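Local coordinates for protein extracellular ligand-binding receptor (Rhodopseudomonas palustris, PDB 3SG0) that probably serves as the solute-binding protein of a transport system, binding aromatic acids related to those from lignin for uptake, and here holds benzoyl-formic acid, at residues V92-L103 against T114-L125; I344-G355 against M359-Y367. All coordinates share one frame; numbering follows the deposited sequence.

Contact 1: residues V92-L103 against T114-L125; sequences VLIGSSLTPVSL and TPLMTMAAAAIL. With 173 (benzoyl-formic acid), chain B.
Thr99 and Ala122 meet across the contact, and the Thr99 hydroxyl is the polar centre of the pair. OG1 lies anti to the carbonyl carbon (chi1 -67°), on the side of the backbone N, and there it works both ways. It donates to O1B of benzoyl-formic acid at 2.7 Å and accepts from Ala122 N at 3.2 Å. The other branch, CG2, is pressed against Ala122 CB at 3.5 Å, a tight pair. The backbone of Thr99 adds a nearly straight bond from N to O1A of the ligand, 2.7 Å long. Ala121 N gives O1B a second donor at 3.0 Å, and Arg198 also bonds the ligand. A valine in place of Thr99 would probably leave O1B with one donor fewer and Ala122 N without its acceptor.

Further back, the backbones pair as parallel strands, 92-94 beside 116-118. Leu93 N bonds to Pro115 O, Met117 N to Leu93 O, and Gly95 N to Met117 O. On one face Leu93 and Leu116 lie side by side and point the same way, with Leu93 CG 3.8 Å from Leu116 CD1. On the other face the selenomethionine Met117 runs at a slant past Val92 and Ile94, touching both through CG. Ile94 CG2 meets the selenium of Met119 at 3.9 Å, the two side chains nearly at right angles. Past the strands, Ser102 OG donates to Leu98 O, which also accepts from Ser102 N. One water bridges Ser97 O and Met119 O.

This is a right-handed beta-alpha-beta unit of a periplasmic binding protein. The carboxylate sits where the loops leave the strands, at the N-terminal end of helix 99-111.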
loop_
_atom_site.group_PDB
_atom_site.type_symbol
_atom_site.label_atom_id
_atom_site.label_comp_id
_atom_site.label_asym_id
_atom_site.label_seq_id
_atom_site.Cartn_x
_atom_site.Cartn_y
_atom_site.Cartn_z
ATOM N N VAL A 92 -2.943 12.621 -15.037
ATOM C CA VAL A 92 -3.020 11.445 -14.185
ATOM C C VAL A 92 -3.224 11.917 -12.753
ATOM O O VAL A 92 -2.625 12.917 -12.344
ATOM C CB VAL A 92 -1.716 10.617 -14.240
ATOM C CG1 VAL A 92 -1.799 9.403 -13.324
ATOM C CG2 VAL A 92 -1.405 10.189 -15.671
ATOM N N LEU A 93 -4.054 11.203 -11.997
ATOM C CA LEU A 93 -4.228 11.442 -10.567
ATOM C C LEU A 93 -3.611 10.281 -9.826
ATOM O O LEU A 93 -3.736 9.142 -10.259
ATOM C CB LEU A 93 -5.713 11.518 -10.237
ATOM C CG LEU A 93 -6.119 11.837 -8.801
ATOM C CD1 LEU A 93 -5.489 13.138 -8.289
ATOM C CD2 LEU A 93 -7.637 11.894 -8.684
ATOM N N ILE A 94 -2.941 10.568 -8.716
ATOM C CA ILE A 94 -2.330 9.547 -7.881
ATOM C C ILE A 94 -2.811 9.739 -6.448
ATOM O O ILE A 94 -2.801 10.864 -5.935
ATOM C CB ILE A 94 -0.791 9.625 -7.951
ATOM C CG1 ILE A 94 -0.321 9.500 -9.413
ATOM C CG2 ILE A 94 -0.166 8.581 -7.045
ATOM C CD1 ILE A 94 1.189 9.503 -9.588
ATOM N N GLY A 95 -3.258 8.664 -5.811
ATOM C CA GLY A 95 -3.642 8.709 -4.408
ATOM C C GLY A 95 -4.860 7.859 -4.100
ATOM O O GLY A 95 -5.376 7.143 -4.967
ATOM N N SER A 96 -5.315 7.867 -2.849
ATOM C CA SER A 96 -4.587 8.419 -1.723
ATOM C C SER A 96 -3.699 7.316 -1.134
ATOM O O SER A 96 -3.362 6.336 -1.811
ATOM C CB SER A 96 -5.593 8.959 -0.703
ATOM O OG SER A 96 -4.957 9.512 0.441
ATOM N N SER A 97 -3.323 7.492 0.130
ATOM C CA SER A 97 -2.442 6.571 0.838
ATOM C C SER A 97 -3.180 5.427 1.508
ATOM O O SER A 97 -2.581 4.386 1.788
ATOM C CB SER A 97 -1.705 7.324 1.941
ATOM O OG SER A 97 -1.076 8.503 1.471
ATOM N N LEU A 98 -4.453 5.656 1.822
ATOM C CA LEU A 98 -5.249 4.735 2.631
ATOM C C LEU A 98 -6.478 4.301 1.862
ATOM O O LEU A 98 -6.973 5.036 1.004
ATOM C CB LEU A 98 -5.718 5.392 3.931
ATOM C CG LEU A 98 -4.719 6.240 4.709
ATOM C CD1 LEU A 98 -5.357 6.773 5.995
ATOM C CD2 LEU A 98 -3.457 5.460 5.011
ATOM N N THR A 99 -6.990 3.127 2.199
ATOM C CA THR A 99 -8.144 2.575 1.518
ATOM C C THR A 99 -9.424 3.411 1.680
ATOM O O THR A 99 -10.057 3.748 0.682
ATOM C CB THR A 99 -8.362 1.103 1.916
ATOM O OG1 THR A 99 -7.282 0.314 1.406
ATOM C CG2 THR A 99 -9.660 0.580 1.351
ATOM N N PRO A 100 -9.823 3.761 2.916
ATOM C CA PRO A 100 -11.055 4.551 3.051
ATOM C C PRO A 100 -10.967 5.891 2.320
ATOM O O PRO A 100 -11.967 6.408 1.817
ATOM C CB PRO A 100 -11.175 4.768 4.572
ATOM C CG PRO A 100 -9.803 4.492 5.131
ATOM C CD PRO A 100 -9.219 3.448 4.226
ATOM N N VAL A 101 -9.774 6.461 2.283
ATOM C CA VAL A 101 -9.562 7.757 1.656
ATOM C C VAL A 101 -9.591 7.636 0.134
ATOM O O VAL A 101 -10.054 8.539 -0.569
ATOM C CB VAL A 101 -8.248 8.390 2.155
ATOM C CG1 VAL A 101 -8.053 9.755 1.561
ATOM C CG2 VAL A 101 -8.246 8.465 3.678
ATOM N N SER A 102 -9.115 6.501 -0.374
ATOM C CA SER A 102 -9.036 6.261 -1.816
ATOM C C SER A 102 -10.349 5.842 -2.461
ATOM O O SER A 102 -10.575 6.117 -3.635
ATOM C CB SER A 102 -8.001 5.180 -2.109
ATOM O OG SER A 102 -6.702 5.610 -1.747
ATOM N N LEU A 103 -11.199 5.144 -1.716
ATOM C CA LEU A 103 -12.426 4.608 -2.296
ATOM C C LEU A 103 -13.275 5.623 -3.073
ATOM O O LEU A 103 -13.676 5.339 -4.197
ATOM C CB LEU A 103 -13.264 3.889 -1.236
ATOM C CG LEU A 103 -12.852 2.443 -0.982
ATOM C CD1 LEU A 103 -13.460 1.927 0.319
ATOM C CD2 LEU A 103 -13.245 1.562 -2.165
ATOM N N THR A 114 -9.941 10.103 -16.243
ATOM C CA THR A 114 -8.551 10.319 -15.882
ATOM C C THR A 114 -8.040 9.102 -15.124
ATOM O O THR A 114 -8.677 8.657 -14.173
ATOM C CB THR A 114 -8.440 11.570 -14.995
ATOM O OG1 THR A 114 -8.948 12.698 -15.708
ATOM C CG2 THR A 114 -7.000 11.850 -14.585
ATOM N N PRO A 115 -6.895 8.543 -15.542
ATOM C CA PRO A 115 -6.367 7.401 -14.794
ATOM C C PRO A 115 -6.019 7.791 -13.361
ATOM O O PRO A 115 -5.487 8.880 -13.104
ATOM C CB PRO A 115 -5.081 7.022 -15.540
ATOM C CG PRO A 115 -5.082 7.778 -16.788
ATOM C CD PRO A 115 -6.068 8.897 -16.707
ATOM N N LEU A 116 -6.321 6.887 -12.438
ATOM C CA LEU A 116 -6.030 7.030 -11.019
ATOM C C LEU A 116 -5.066 5.933 -10.609
ATOM O O LEU A 116 -5.390 4.752 -10.744
ATOM C CB LEU A 116 -7.310 6.893 -10.185
ATOM C CG LEU A 116 -7.114 6.841 -8.665
ATOM C CD1 LEU A 116 -6.557 8.148 -8.130
ATOM C CD2 LEU A 116 -8.408 6.485 -7.954
HETATM N N MSE A 117 -3.890 6.316 -10.119
HETATM C CA MSE A 117 -2.940 5.364 -9.553
HETATM C C MSE A 117 -3.134 5.408 -8.041
HETATM O O MSE A 117 -2.652 6.337 -7.383
HETATM C CB MSE A 117 -1.500 5.745 -9.898
HETATM C CG MSE A 117 -1.283 6.198 -11.330
HETATM SE SE MSE A 117 -1.719 4.909 -12.692
HETATM C CE MSE A 117 -0.342 3.584 -12.253
ATOM N N THR A 118 -3.870 4.462 -7.471
ATOM C CA THR A 118 -4.055 4.497 -6.030
ATOM C C THR A 118 -2.824 3.953 -5.324
ATOM O O THR A 118 -2.149 3.065 -5.850
ATOM C CB THR A 118 -5.329 3.757 -5.587
ATOM O OG1 THR A 118 -5.506 3.946 -4.182
ATOM C CG2 THR A 118 -5.268 2.262 -5.868
HETATM N N MSE A 119 -2.522 4.489 -4.142
HETATM C CA MSE A 119 -1.368 4.036 -3.365
HETATM C C MSE A 119 -1.761 3.159 -2.175
HETATM O O MSE A 119 -0.904 2.777 -1.370
HETATM C CB MSE A 119 -0.506 5.225 -2.922
HETATM C CG MSE A 119 0.068 6.004 -4.098
HETATM SE SE MSE A 119 1.223 7.460 -3.580
HETATM C CE MSE A 119 -0.127 8.688 -2.885
ATOM N N ALA A 120 -3.043 2.822 -2.078
ATOM C CA ALA A 120 -3.565 2.047 -0.965
ATOM C C ALA A 120 -3.646 0.558 -1.315
ATOM O O ALA A 120 -3.308 0.158 -2.434
ATOM C CB ALA A 120 -4.911 2.608 -0.545
ATOM N N ALA A 121 -4.091 -0.256 -0.360
ATOM C CA ALA A 121 -3.844 -1.701 -0.422
ATOM C C ALA A 121 -5.042 -2.612 -0.670
ATOM O O ALA A 121 -4.862 -3.720 -1.180
ATOM C CB ALA A 121 -3.138 -2.158 0.858
ATOM N N ALA A 122 -6.243 -2.221 -0.255
ATOM C CA ALA A 122 -7.364 -3.173 -0.276
ATOM C C ALA A 122 -7.764 -3.607 -1.684
ATOM O O ALA A 122 -7.823 -2.797 -2.602
ATOM C CB ALA A 122 -8.560 -2.604 0.446
ATOM N N ALA A 123 -8.062 -4.894 -1.842
ATOM C CA ALA A 123 -8.412 -5.440 -3.149
ATOM C C ALA A 123 -9.583 -4.714 -3.800
ATOM O O ALA A 123 -9.602 -4.548 -5.023
ATOM C CB ALA A 123 -8.724 -6.922 -3.027
ATOM N N ILE A 124 -10.545 -4.272 -2.992
ATOM C CA ILE A 124 -11.759 -3.642 -3.498
ATOM C C ILE A 124 -11.472 -2.373 -4.310
ATOM O O ILE A 124 -12.321 -1.904 -5.073
ATOM C CB ILE A 124 -12.739 -3.355 -2.330
ATOM C CG1 ILE A 124 -14.124 -2.964 -2.839
ATOM C CG2 ILE A 124 -12.202 -2.281 -1.408
ATOM C CD1 ILE A 124 -15.163 -2.915 -1.741
ATOM N N LEU A 125 -10.282 -1.804 -4.145
ATOM C CA LEU A 125 -9.937 -0.617 -4.921
ATOM C C LEU A 125 -9.904 -0.879 -6.429
ATOM O O LEU A 125 -10.161 0.037 -7.212
ATOM C CB LEU A 125 -8.622 -0.018 -4.439
ATOM C CG LEU A 125 -8.670 0.512 -2.997
ATOM C CD1 LEU A 125 -7.271 0.793 -2.481
ATOM C CD2 LEU A 125 -9.549 1.750 -2.905
HETATM O O1B 173 B . -4.799 0.696 2.354
HETATM C C1 173 B . -4.695 1.151 3.462
HETATM O O1A 173 B . -5.756 1.719 4.157
HETATM C C2 173 B . -3.443 0.918 4.265
HETATM O O2 173 B . -3.430 1.127 5.441
HETATM C C1G 173 B . -2.223 0.480 3.517
HETATM C C2D 173 B . -1.859 1.184 2.214
HETATM C C2E 173 B . -0.642 0.738 1.430
HETATM C C3 173 B . 0.194 -0.428 1.954
HETATM C C1E 173 B . -0.202 -1.124 3.270
HETATM C C1D 173 B . -1.408 -0.675 4.069
HETATM O O HOH W 1 0.115 4.161 0.832
#

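Contact 2: residues I344-G355 against M359-Y367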
loop_
_atom_site.group_PDB
_atom_site.type_symbol
_atom_site.label_atom_id
_atom_site.label_comp_id
_atom_site.label_asym_id
_atom_site.label_seq_id
_atom_site.Cartn_x
_atom_site.Cartn_y
_atom_site.Cartn_z
ATOM N N ILE A 344 -1.201 1.526 -19.805
ATOM C CA ILE A 344 -0.796 0.897 -18.548
ATOM C C ILE A 344 -1.366 -0.519 -18.464
ATOM O O ILE A 344 -0.731 -1.432 -17.950
ATOM C CB ILE A 344 -1.186 1.746 -17.333
ATOM C CG1 ILE A 344 -0.423 3.075 -17.378
ATOM C CG2 ILE A 344 -0.891 0.986 -16.048
ATOM C CD1 ILE A 344 -0.803 4.048 -16.279
ATOM N N GLU A 345 -2.560 -0.694 -19.019
ATOM C CA GLU A 345 -3.257 -1.968 -19.047
ATOM C C GLU A 345 -2.477 -3.053 -19.784
ATOM O O GLU A 345 -2.758 -4.237 -19.604
ATOM C CB GLU A 345 -4.609 -1.739 -19.730
ATOM C CG GLU A 345 -5.626 -2.831 -19.597
ATOM C CD GLU A 345 -7.008 -2.296 -19.898
ATOM O OE1 GLU A 345 -7.778 -2.132 -18.938
ATOM O OE2 GLU A 345 -7.320 -2.025 -21.086
ATOM N N LYS A 346 -1.515 -2.636 -20.604
ATOM C CA LYS A 346 -0.709 -3.546 -21.422
ATOM C C LYS A 346 0.646 -3.860 -20.796
ATOM O O LYS A 346 1.431 -4.622 -21.365
ATOM C CB LYS A 346 -0.470 -2.940 -22.802
ATOM C CG LYS A 346 -1.730 -2.620 -23.577
ATOM C CD LYS A 346 -1.384 -1.898 -24.871
ATOM C CE LYS A 346 -2.619 -1.350 -25.553
ATOM N NZ LYS A 346 -2.252 -0.623 -26.801
ATOM N N SER A 347 0.937 -3.268 -19.642
ATOM C CA SER A 347 2.236 -3.461 -18.994
ATOM C C SER A 347 2.441 -4.915 -18.580
ATOM O O SER A 347 1.582 -5.501 -17.933
ATOM C CB SER A 347 2.351 -2.531 -17.786
ATOM O OG SER A 347 3.616 -2.656 -17.157
ATOM N N LYS A 348 3.589 -5.486 -18.943
ATOM C CA LYS A 348 3.870 -6.902 -18.704
ATOM C C LYS A 348 5.273 -7.129 -18.160
ATOM O O LYS A 348 6.198 -6.372 -18.462
ATOM C CB LYS A 348 3.735 -7.715 -20.003
ATOM C CG LYS A 348 2.408 -7.590 -20.733
ATOM C CD LYS A 348 1.262 -8.223 -19.960
ATOM C CE LYS A 348 -0.006 -8.257 -20.806
ATOM N NZ LYS A 348 -1.136 -8.913 -20.091
ATOM N N ASP A 349 5.411 -8.180 -17.358
ATOM C CA ASP A 349 6.708 -8.665 -16.897
ATOM C C ASP A 349 7.580 -7.552 -16.324
ATOM O O ASP A 349 8.775 -7.462 -16.620
ATOM C CB ASP A 349 7.439 -9.374 -18.042
ATOM C CG ASP A 349 8.594 -10.222 -17.558
ATOM O OD1 ASP A 349 8.497 -10.775 -16.444
ATOM O OD2 ASP A 349 9.599 -10.338 -18.293
ATOM N N LEU A 350 6.983 -6.716 -15.485
ATOM C CA LEU A 350 7.694 -5.566 -14.941
ATOM C C LEU A 350 8.031 -5.762 -13.475
ATOM O O LEU A 350 7.132 -5.871 -12.639
ATOM C CB LEU A 350 6.842 -4.309 -15.116
ATOM C CG LEU A 350 7.452 -3.006 -14.598
ATOM C CD1 LEU A 350 8.741 -2.654 -15.331
ATOM C CD2 LEU A 350 6.438 -1.874 -14.698
ATOM N N ALA A 351 9.318 -5.793 -13.151
ATOM C CA ALA A 351 9.731 -5.858 -11.759
ATOM C C ALA A 351 9.593 -4.480 -11.132
ATOM O O ALA A 351 10.303 -3.545 -11.506
ATOM C CB ALA A 351 11.168 -6.353 -11.648
ATOM N N LEU A 352 8.657 -4.359 -10.198
ATOM C CA LEU A 352 8.491 -3.157 -9.389
ATOM C C LEU A 352 8.995 -3.461 -7.987
ATOM O O LEU A 352 9.200 -4.617 -7.631
ATOM C CB LEU A 352 7.005 -2.776 -9.323
ATOM C CG LEU A 352 6.354 -2.335 -10.637
ATOM C CD1 LEU A 352 4.872 -2.112 -10.448
ATOM C CD2 LEU A 352 7.023 -1.070 -11.187
ATOM N N ASN A 353 9.171 -2.430 -7.171
ATOM C CA ASN A 353 9.488 -2.653 -5.766
ATOM C C ASN A 353 8.405 -3.434 -5.045
ATOM O O ASN A 353 8.663 -4.137 -4.066
ATOM C CB ASN A 353 9.737 -1.324 -5.082
ATOM C CG ASN A 353 11.044 -0.726 -5.502
ATOM O OD1 ASN A 353 12.089 -1.086 -4.960
ATOM N ND2 ASN A 353 11.018 0.152 -6.501
ATOM N N ASN A 354 7.180 -3.315 -5.554
ATOM C CA ASN A 354 6.030 -3.999 -4.997
ATOM C C ASN A 354 5.876 -5.443 -5.463
ATOM O O ASN A 354 5.044 -6.167 -4.916
ATOM C CB ASN A 354 4.756 -3.198 -5.308
ATOM C CG ASN A 354 4.467 -2.145 -4.261
ATOM O OD1 ASN A 354 3.942 -2.461 -3.195
ATOM N ND2 ASN A 354 4.789 -0.890 -4.553
ATOM N N GLY A 355 6.648 -5.863 -6.461
ATOM C CA GLY A 355 6.546 -7.224 -6.968
ATOM C C GLY A 355 6.621 -7.275 -8.476
ATOM O O GLY A 355 6.859 -6.261 -9.136
HETATM N N MSE A 359 -0.137 -6.483 -15.874
HETATM C CA MSE A 359 -1.485 -5.923 -15.975
HETATM C C MSE A 359 -2.282 -6.639 -17.046
HETATM O O MSE A 359 -1.716 -7.124 -18.031
HETATM C CB MSE A 359 -1.416 -4.443 -16.332
HETATM C CG MSE A 359 -0.725 -3.589 -15.298
HETATM SE SE MSE A 359 -1.717 -3.611 -13.615
HETATM C CE MSE A 359 -0.796 -2.171 -12.739
ATOM N N THR A 360 -3.598 -6.688 -16.871
ATOM C CA THR A 360 -4.496 -7.180 -17.911
ATOM C C THR A 360 -5.752 -6.315 -17.857
ATOM O O THR A 360 -5.936 -5.540 -16.916
ATOM C CB THR A 360 -4.929 -8.632 -17.672
ATOM O OG1 THR A 360 -5.815 -8.669 -16.553
ATOM C CG2 THR A 360 -3.730 -9.552 -17.433
ATOM N N PRO A 361 -6.650 -6.456 -18.839
ATOM C CA PRO A 361 -7.878 -5.652 -18.768
ATOM C C PRO A 361 -8.699 -5.916 -17.502
ATOM O O PRO A 361 -9.408 -5.014 -17.036
ATOM C CB PRO A 361 -8.631 -6.072 -20.039
ATOM C CG PRO A 361 -7.532 -6.422 -20.995
ATOM C CD PRO A 361 -6.508 -7.129 -20.141
ATOM N N ASP A 362 -8.611 -7.113 -16.937
ATOM C CA ASP A 362 -9.384 -7.435 -15.745
ATOM C C ASP A 362 -8.608 -7.307 -14.438
ATOM O O ASP A 362 -9.207 -7.202 -13.361
ATOM C CB ASP A 362 -10.007 -8.821 -15.872
ATOM C CG ASP A 362 -11.102 -8.856 -16.915
ATOM O OD1 ASP A 362 -11.977 -7.963 -16.870
ATOM O OD2 ASP A 362 -11.067 -9.744 -17.792
ATOM N N ASN A 363 -7.285 -7.286 -14.536
ATOM C CA ASN A 363 -6.427 -7.190 -13.364
ATOM C C ASN A 363 -5.570 -5.934 -13.424
ATOM O O ASN A 363 -4.548 -5.894 -14.107
ATOM C CB ASN A 363 -5.551 -8.434 -13.225
ATOM C CG ASN A 363 -4.804 -8.451 -11.914
ATOM O OD1 ASN A 363 -4.781 -7.452 -11.192
ATOM N ND2 ASN A 363 -4.167 -9.577 -11.602
ATOM N N HIS A 364 -6.016 -4.901 -12.714
ATOM C CA HIS A 364 -5.308 -3.630 -12.674
ATOM C C HIS A 364 -4.403 -3.508 -11.443
ATOM O O HIS A 364 -3.943 -2.415 -11.102
ATOM C CB HIS A 364 -6.295 -2.475 -12.747
ATOM C CG HIS A 364 -6.782 -2.180 -14.130
ATOM N ND1 HIS A 364 -7.398 -0.990 -14.445
ATOM C CD2 HIS A 364 -6.731 -2.895 -15.282
ATOM C CE1 HIS A 364 -7.701 -0.978 -15.732
ATOM N NE2 HIS A 364 -7.313 -2.124 -16.263
ATOM N N ASN A 365 -4.156 -4.645 -10.798
ATOM C CA ASN A 365 -3.184 -4.760 -9.706
ATOM C C ASN A 365 -1.898 -5.387 -10.252
ATOM O O ASN A 365 -0.837 -4.757 -10.245
ATOM C CB ASN A 365 -3.798 -5.601 -8.585
ATOM C CG ASN A 365 -2.930 -5.690 -7.339
ATOM O OD1 ASN A 365 -2.839 -6.760 -6.724
ATOM N ND2 ASN A 365 -2.336 -4.573 -6.927
ATOM N N GLY A 366 -2.007 -6.621 -10.740
ATOM C CA GLY A 366 -0.942 -7.202 -11.536
ATOM C C GLY A 366 -0.124 -8.301 -10.886
ATOM O O GLY A 366 0.852 -8.756 -11.488
ATOM N N TYR A 367 -0.506 -8.746 -9.696
ATOM C CA TYR A 367 0.327 -9.665 -8.919
ATOM C C TYR A 367 -0.367 -10.974 -8.620
ATOM O O TYR A 367 -1.592 -11.069 -8.636
ATOM C CB TYR A 367 0.718 -9.029 -7.580
ATOM C CG TYR A 367 1.328 -7.667 -7.717
ATOM C CD1 TYR A 367 2.661 -7.513 -8.082
ATOM C CD2 TYR A 367 0.565 -6.528 -7.509
ATOM C CE1 TYR A 367 3.218 -6.265 -8.218
ATOM C CE2 TYR A 367 1.109 -5.276 -7.632
ATOM C CZ TYR A 367 2.435 -5.148 -7.991
ATOM O OH TYR A 367 2.988 -3.903 -8.137
#
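Glu345 OE1 takes a hydrogen bond from His364 NE2 at 2.7 Å and also forms a salt bridge with Arg341. The histidine N-H reaches the anti lone pair of the oxygen, the one turned away from OE2. OE1 lies almost in the imidazole plane, though the carboxylate itself is rotated 49° against the ring. Glu345 reaches this place because CG is anti to the backbone N (chi1 -166°) and the chain runs on extended. On the way its CD passes Pro361 CA at 3.6 Å. On the ring's other nitrogen, ND1 is bonded to Val136 O, and Tyr137 stacks on the ring. Both nitrogens thus have partners, which probably fixes the rotation of the ring.

Met359, a selenomethionine, is tied by its backbone. Its N donates to Ser347 O at 2.9 Å, and its O accepts from Lys348 NZ at 2.8 Å, in the carbonyl plane. The lysine chain bends at chi2 (-68°), which brings its amine over to that carbonyl. The Met359 CG packs on Ile344 O.

At the far end Tyr367 reaches the turn 352-355. Its OH lies 3.4 Å from Asn354 CB and close to Leu352 CD1, while Gly355 C sits at the ring edge near CE1. At Gly355 a side chain would run into this ring.

The glutamate is gripped by an arginine and a histidine, with a weak, long pairing to Lys134 as well. Such surroundings would probably keep it ionised, and with ND1 also bonded to a carbonyl, they are consistent with a protonated His364.

How the contacts relate
From the N terminus, contact 1 comes first. It closes over helix 99-111, joining the two neighbouring strands that flank this helix in the sequence. The chain then runs through the four-stranded parallel sheet and the helices around it before contact 2 opens. That contact closes a short loop, spanning the small hairpin of strands 350-352 and 355-357. The two contacts follow in series and neither nest nor cross. Their centres are about 15 Å apart. They touch where the selenium of Met117 meets Ile344 CD1 at 3.8 Å. Strand 136-138, next to 116-118 in the sheet, also links them, since Tyr137 packs against residues of contact 2.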